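Local coordinates for probable CoA-transferase alpha subunit (Rhodococcus jostii, PDB 6COJ), which probably serves as the alpha subunit of a CoA-transferase-family enzyme that binds a ring-bearing acyl-coenzyme A thioester, at residues L124-A128 with L205-A209; H190-T196 with Q233-R239. The protein carries 1 engineered substitution. One frame throughout, in Å; residues are numbered along the deposited sequence.

Contact 1: L124-A128 with L205-A209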
loop_
_atom_site.group_PDB
_atom_site.type_symbol
_atom_site.label_atom_id
_atom_site.label_comp_id
_atom_site.label_asym_id
_atom_site.label_seq_id
_atom_site.Cartn_x
_atom_site.Cartn_y
_atom_site.Cartn_z
ATOM N N LEU A 124 -8.239 2.877 -7.790
ATOM C CA LEU A 124 -6.964 2.875 -8.502
ATOM C C LEU A 124 -6.141 1.651 -8.136
ATOM O O LEU A 124 -5.507 1.047 -9.004
ATOM C CB LEU A 124 -6.180 4.152 -8.202
ATOM C CG LEU A 124 -6.787 5.456 -8.719
ATOM C CD1 LEU A 124 -6.005 6.631 -8.154
ATOM C CD2 LEU A 124 -6.761 5.489 -10.246
ATOM N N GLU A 125 -6.166 1.256 -6.860
ATOM C CA GLU A 125 -5.473 0.043 -6.443
ATOM C C GLU A 125 -6.043 -1.191 -7.135
ATOM O O GLU A 125 -5.294 -2.105 -7.508
ATOM C CB GLU A 125 -5.552 -0.098 -4.922
ATOM C CG GLU A 125 -4.580 0.794 -4.174
ATOM C CD GLU A 125 -4.791 0.773 -2.663
ATOM O OE1 GLU A 125 -5.903 0.420 -2.215
ATOM O OE2 GLU A 125 -3.835 1.108 -1.931
ATOM N N ALA A 126 -7.364 -1.252 -7.295
ATOM C CA ALA A 126 -7.954 -2.390 -7.994
ATOM C C ALA A 126 -7.459 -2.453 -9.435
ATOM O O ALA A 126 -7.035 -3.512 -9.915
ATOM C CB ALA A 126 -9.483 -2.330 -7.927
ATOM N N ALA A 127 -7.474 -1.315 -10.131
ATOM C CA ALA A 127 -6.963 -1.277 -11.495
ATOM C C ALA A 127 -5.488 -1.656 -11.550
ATOM O O ALA A 127 -5.072 -2.402 -12.445
ATOM C CB ALA A 127 -7.184 0.114 -12.092
ATOM N N ALA A 128 -4.676 -1.134 -10.618
ATOM C CA ALA A 128 -3.243 -1.438 -10.611
ATOM C C ALA A 128 -2.999 -2.940 -10.518
ATOM O O ALA A 128 -2.045 -3.459 -11.114
ATOM C CB ALA A 128 -2.565 -0.742 -9.434
ATOM N N LEU A 205 -0.129 5.298 -8.231
ATOM C CA LEU A 205 -1.347 4.540 -8.500
ATOM C C LEU A 205 -2.004 4.969 -9.808
ATOM O O LEU A 205 -2.504 4.126 -10.561
ATOM C CB LEU A 205 -2.338 4.697 -7.348
ATOM C CG LEU A 205 -1.897 4.171 -5.983
ATOM C CD1 LEU A 205 -2.983 4.380 -4.937
ATOM C CD2 LEU A 205 -1.556 2.705 -6.101
ATOM N N TYR A 206 -2.021 6.270 -10.097
ATOM C CA TYR A 206 -2.581 6.721 -11.368
ATOM C C TYR A 206 -1.829 6.102 -12.536
ATOM O O TYR A 206 -2.435 5.609 -13.491
ATOM C CB TYR A 206 -2.560 8.250 -11.455
ATOM C CG TYR A 206 -3.702 8.937 -10.735
ATOM C CD1 TYR A 206 -4.985 8.912 -11.262
ATOM C CD2 TYR A 206 -3.501 9.599 -9.529
ATOM C CE1 TYR A 206 -6.042 9.541 -10.616
ATOM C CE2 TYR A 206 -4.549 10.229 -8.867
ATOM C CZ TYR A 206 -5.814 10.185 -9.420
ATOM O OH TYR A 206 -6.856 10.802 -8.782
ATOM N N CYS A 207 -0.498 6.097 -12.469
ATOM C CA CYS A 207 0.265 5.482 -13.549
ATOM C C CYS A 207 -0.009 3.989 -13.638
ATOM O O CYS A 207 -0.196 3.450 -14.738
ATOM C CB CYS A 207 1.758 5.740 -13.358
ATOM S SG CYS A 207 2.216 7.449 -13.701
ATOM N N ALA A 208 -0.060 3.308 -12.489
ATOM C CA ALA A 208 -0.273 1.863 -12.489
ATOM C C ALA A 208 -1.656 1.486 -13.005
ATOM O O ALA A 208 -1.845 0.363 -13.484
ATOM C CB ALA A 208 -0.049 1.295 -11.083
ATOM N N ALA A 209 -2.631 2.393 -12.912
ATOM C CA ALA A 209 -4.001 2.124 -13.336
ATOM C C ALA A 209 -4.254 2.441 -14.807
ATOM O O ALA A 209 -5.364 2.191 -15.289
ATOM C CB ALA A 209 -4.978 2.940 -12.481
HETATM O O HOH W 1 -0.571 -2.079 -13.039
#
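The phenol ring of Y206 carries the CD1 methyl of L124 over one face: the methyl stands 3.7 Å from the ring centroid and only 9° off the normal, a CH-pi contact centred almost exactly on the ring. Around the same aromatic side chain lie Y67, V120 and L177. Although the CA-CB bond of Y206 leads away from helix 117-128, CG is anti to its own carbonyl carbon (chi1 -81°), which carries the ring back against the leucine. The branched end of L124 is well suited to this place: CD1 sits over the ring, while CD2 lies by its rim and against A209, with L124 CD2 3.8 Å from A209 CB. Nearer the backbone, L124 CB meets L205 CB at 4.0 Å. CD1 and CD2 of L205 lie against CG of E125, so the glutamate contributes its aliphatic stem; L205 also packs on a basic side chain of another protein chain. Toward the ends of the segments the side chains shrink to alanines. A127 CB touches A209 CB at 3.6 Å and A128 CB touches A208 CB at 3.6 Å, and these small methyls let the backbones draw together until the CA atoms of A128 and A209 are 4.5 Å apart. No direct hydrogen bond crosses. A single water donates to A128 O and A208 O, 2.8 Å from each, and so joins two carbonyls that cannot bond to each other. The chemistry is thus almost wholly apolar: shape and methyl-to-ring packing hold the two segments together, with one water-mediated polar link.

Contact 2: H190-T196 with Q233-R239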
loop_
_atom_site.group_PDB
_atom_site.type_symbol
_atom_site.label_atom_id
_atom_site.label_comp_id
_atom_site.label_asym_id
_atom_site.label_seq_id
_atom_site.Cartn_x
_atom_site.Cartn_y
_atom_site.Cartn_z
ATOM N N HIS A 190 13.935 8.009 -19.038
ATOM C CA HIS A 190 13.303 6.707 -19.164
ATOM C C HIS A 190 12.045 6.577 -18.320
ATOM O O HIS A 190 11.382 5.538 -18.382
ATOM C CB HIS A 190 14.285 5.603 -18.760
ATOM C CG HIS A 190 15.641 5.731 -19.376
ATOM N ND1 HIS A 190 15.862 5.636 -20.733
ATOM C CD2 HIS A 190 16.855 5.921 -18.808
ATOM C CE1 HIS A 190 17.153 5.786 -20.977
ATOM N NE2 HIS A 190 17.779 5.951 -19.823
ATOM N N GLY A 191 11.719 7.580 -17.507
ATOM C CA GLY A 191 10.535 7.527 -16.684
ATOM C C GLY A 191 10.764 7.209 -15.218
ATOM O O GLY A 191 9.796 7.233 -14.451
ATOM N N ASN A 192 11.986 6.875 -14.798
ATOM C CA ASN A 192 12.241 6.854 -13.367
ATOM C C ASN A 192 12.016 8.254 -12.822
ATOM O O ASN A 192 12.458 9.235 -13.427
ATOM C CB ASN A 192 13.664 6.385 -13.099
ATOM C CG ASN A 192 13.908 4.978 -13.572
ATOM O OD1 ASN A 192 13.200 4.032 -13.186
ATOM N ND2 ASN A 192 14.902 4.821 -14.447
ATOM N N ALA A 193 11.280 8.360 -11.716
ATOM C CA ALA A 193 10.895 9.694 -11.263
ATOM C C ALA A 193 10.628 9.711 -9.766
ATOM O O ALA A 193 10.247 8.694 -9.164
ATOM C CB ALA A 193 9.692 10.255 -12.031
ATOM N N ALA A 194 10.813 10.893 -9.177
ATOM C CA ALA A 194 10.743 11.061 -7.738
ATOM C C ALA A 194 9.930 12.293 -7.374
ATOM O O ALA A 194 9.874 13.280 -8.123
ATOM C CB ALA A 194 12.131 11.197 -7.113
ATOM N N TYR A 195 9.316 12.235 -6.200
ATOM C CA TYR A 195 8.797 13.418 -5.541
ATOM C C TYR A 195 9.771 13.876 -4.463
ATOM O O TYR A 195 10.535 13.086 -3.896
ATOM C CB TYR A 195 7.420 13.159 -4.920
ATOM C CG TYR A 195 7.429 12.328 -3.649
ATOM C CD1 TYR A 195 7.530 10.944 -3.703
ATOM C CD2 TYR A 195 7.323 12.933 -2.395
ATOM C CE1 TYR A 195 7.526 10.170 -2.532
ATOM C CE2 TYR A 195 7.327 12.178 -1.230
ATOM C CZ TYR A 195 7.429 10.796 -1.301
ATOM O OH TYR A 195 7.407 10.054 -0.138
ATOM N N THR A 196 9.744 15.171 -4.203
ATOM C CA THR A 196 10.415 15.787 -3.075
ATOM C C THR A 196 9.349 16.529 -2.291
ATOM O O THR A 196 8.408 17.085 -2.866
ATOM C CB THR A 196 11.508 16.763 -3.536
ATOM O OG1 THR A 196 10.914 17.798 -4.326
ATOM C CG2 THR A 196 12.551 16.045 -4.374
ATOM N N GLN A 233 13.023 5.657 -1.186
ATOM C CA GLN A 233 11.581 5.616 -0.992
ATOM C C GLN A 233 10.862 6.676 -1.813
ATOM O O GLN A 233 9.646 6.577 -2.023
ATOM C CB GLN A 233 11.271 5.799 0.498
ATOM C CG GLN A 233 11.728 4.647 1.422
ATOM C CD GLN A 233 13.223 4.648 1.756
ATOM O OE1 GLN A 233 13.953 5.581 1.420
ATOM N NE2 GLN A 233 13.676 3.595 2.429
ATOM N N ASN A 234 11.581 7.690 -2.280
ATOM C CA ASN A 234 10.987 8.749 -3.075
ATOM C C ASN A 234 10.925 8.402 -4.555
ATOM O O ASN A 234 10.306 9.146 -5.323
ATOM C CB ASN A 234 11.807 10.035 -2.888
ATOM C CG ASN A 234 11.730 10.592 -1.472
ATOM O OD1 ASN A 234 12.299 10.024 -0.540
ATOM N ND2 ASN A 234 11.056 11.730 -1.314
ATOM N N LEU A 235 11.548 7.293 -4.965
ATOM C CA LEU A 235 11.556 6.869 -6.365
ATOM C C LEU A 235 10.259 6.120 -6.647
ATOM O O LEU A 235 10.206 4.886 -6.653
ATOM C CB LEU A 235 12.780 6.006 -6.661
ATOM C CG LEU A 235 14.151 6.642 -6.405
ATOM C CD1 LEU A 235 15.267 5.616 -6.475
ATOM C CD2 LEU A 235 14.392 7.764 -7.410
ATOM N N ILE A 236 9.190 6.888 -6.859
ATOM C CA ILE A 236 7.861 6.284 -6.929
ATOM C C ILE A 236 7.479 5.774 -8.315
ATOM O O ILE A 236 6.563 4.950 -8.420
ATOM C CB ILE A 236 6.742 7.143 -6.311
ATOM C CG1 ILE A 236 6.535 8.440 -7.102
ATOM C CG2 ILE A 236 7.020 7.406 -4.810
ATOM C CD1 ILE A 236 5.270 9.197 -6.676
ATOM N N LEU A 237 8.131 6.235 -9.379
ATOM C CA LEU A 237 7.894 5.679 -10.705
ATOM C C LEU A 237 9.146 4.970 -11.196
ATOM O O LEU A 237 10.257 5.509 -11.093
ATOM C CB LEU A 237 7.511 6.762 -11.714
ATOM C CG LEU A 237 6.318 7.669 -11.378
ATOM C CD1 LEU A 237 5.945 8.546 -12.571
ATOM C CD2 LEU A 237 5.105 6.886 -10.934
ATOM N N ASN A 238 8.962 3.775 -11.741
ATOM C CA ASN A 238 10.009 3.058 -12.452
ATOM C C ASN A 238 9.668 3.033 -13.944
ATOM O O ASN A 238 8.624 3.539 -14.366
ATOM C CB ASN A 238 10.243 1.672 -11.825
ATOM C CG ASN A 238 9.043 0.747 -11.960
ATOM O OD1 ASN A 238 8.425 0.663 -13.022
ATOM N ND2 ASN A 238 8.703 0.063 -10.878
ATOM N N ARG A 239 10.552 2.437 -14.748
ATOM C CA ARG A 239 10.400 2.559 -16.198
ATOM C C ARG A 239 9.154 1.859 -16.721
ATOM O O ARG A 239 8.665 2.231 -17.793
ATOM C CB ARG A 239 11.642 2.038 -16.928
ATOM C CG ARG A 239 12.862 2.918 -16.785
ATOM C CD ARG A 239 14.030 2.413 -17.647
ATOM N NE ARG A 239 14.627 1.186 -17.109
ATOM C CZ ARG A 239 14.497 -0.022 -17.647
ATOM N NH1 ARG A 239 13.782 -0.198 -18.755
ATOM N NH2 ARG A 239 15.084 -1.062 -17.064
HETATM O O HOH W 2 13.014 1.337 -13.527
HETATM O O HOH W 3 7.466 7.335 -0.540
#
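A193 and L237 form an antiparallel hydrogen-bonded pair, A193 N to L237 O at 3.1 Å and L237 N to A193 O at 3.3 Å, and I236 and L237 both face A193 in a classic beta bulge. A193, with only a methyl, has its CB 4.1 Å from L237 CB, so nothing bulky separates the strands. N234 donates from ND2 to Y195 O over 3.0 Å. The same ND2 lies over one face of the Y195 ring, toward its rim, amide and ring planes 31° apart. Y195 chi1 (75°) puts CG between backbone N and carbonyl carbon, setting ring-edge atom Y195 CE1 3.6 Å from I236 CG2. The hydroxyl hydrogen-bonds NE2 of Q233 of the second subunit and shares a water with Q233 O of this chain. At phi 103°, G191 sits where a CB would jam against the preceding carbonyl. H190 CB packs on R239 CD at 3.4 Å; R239 NE forms a salt bridge with an acidic side chain of another protein's chain, NH1 and NH2 hydrogen bonds with that chain's backbone. Strand 193-194 lies between 186-187 and 235-237; L184 of strand 177-184 packs on A193 and L237, L226 of helix 223-229 on A194 and L235.

Contacts 1 and 2 have centres 16 Å apart and interlock along the chain, since 205-209 follows 190-196 and precedes 233-239. They touch directly where C207 SG of helix 203-208 meets L237 CD2 at 4.0 Å. Strand 177-184 spans both, running from L177 beside contact 1 to L184 beside contact 2. Contact 1 is linked to the acyl-CoA site, with the Y206 side chain about 11 Å from the bound thioester and A117, at the start of helix 117-128, lining its pocket. Contact 2 is the more involved with other chains, among them the second copy of this protein; contact 1 reaches another chain through L205.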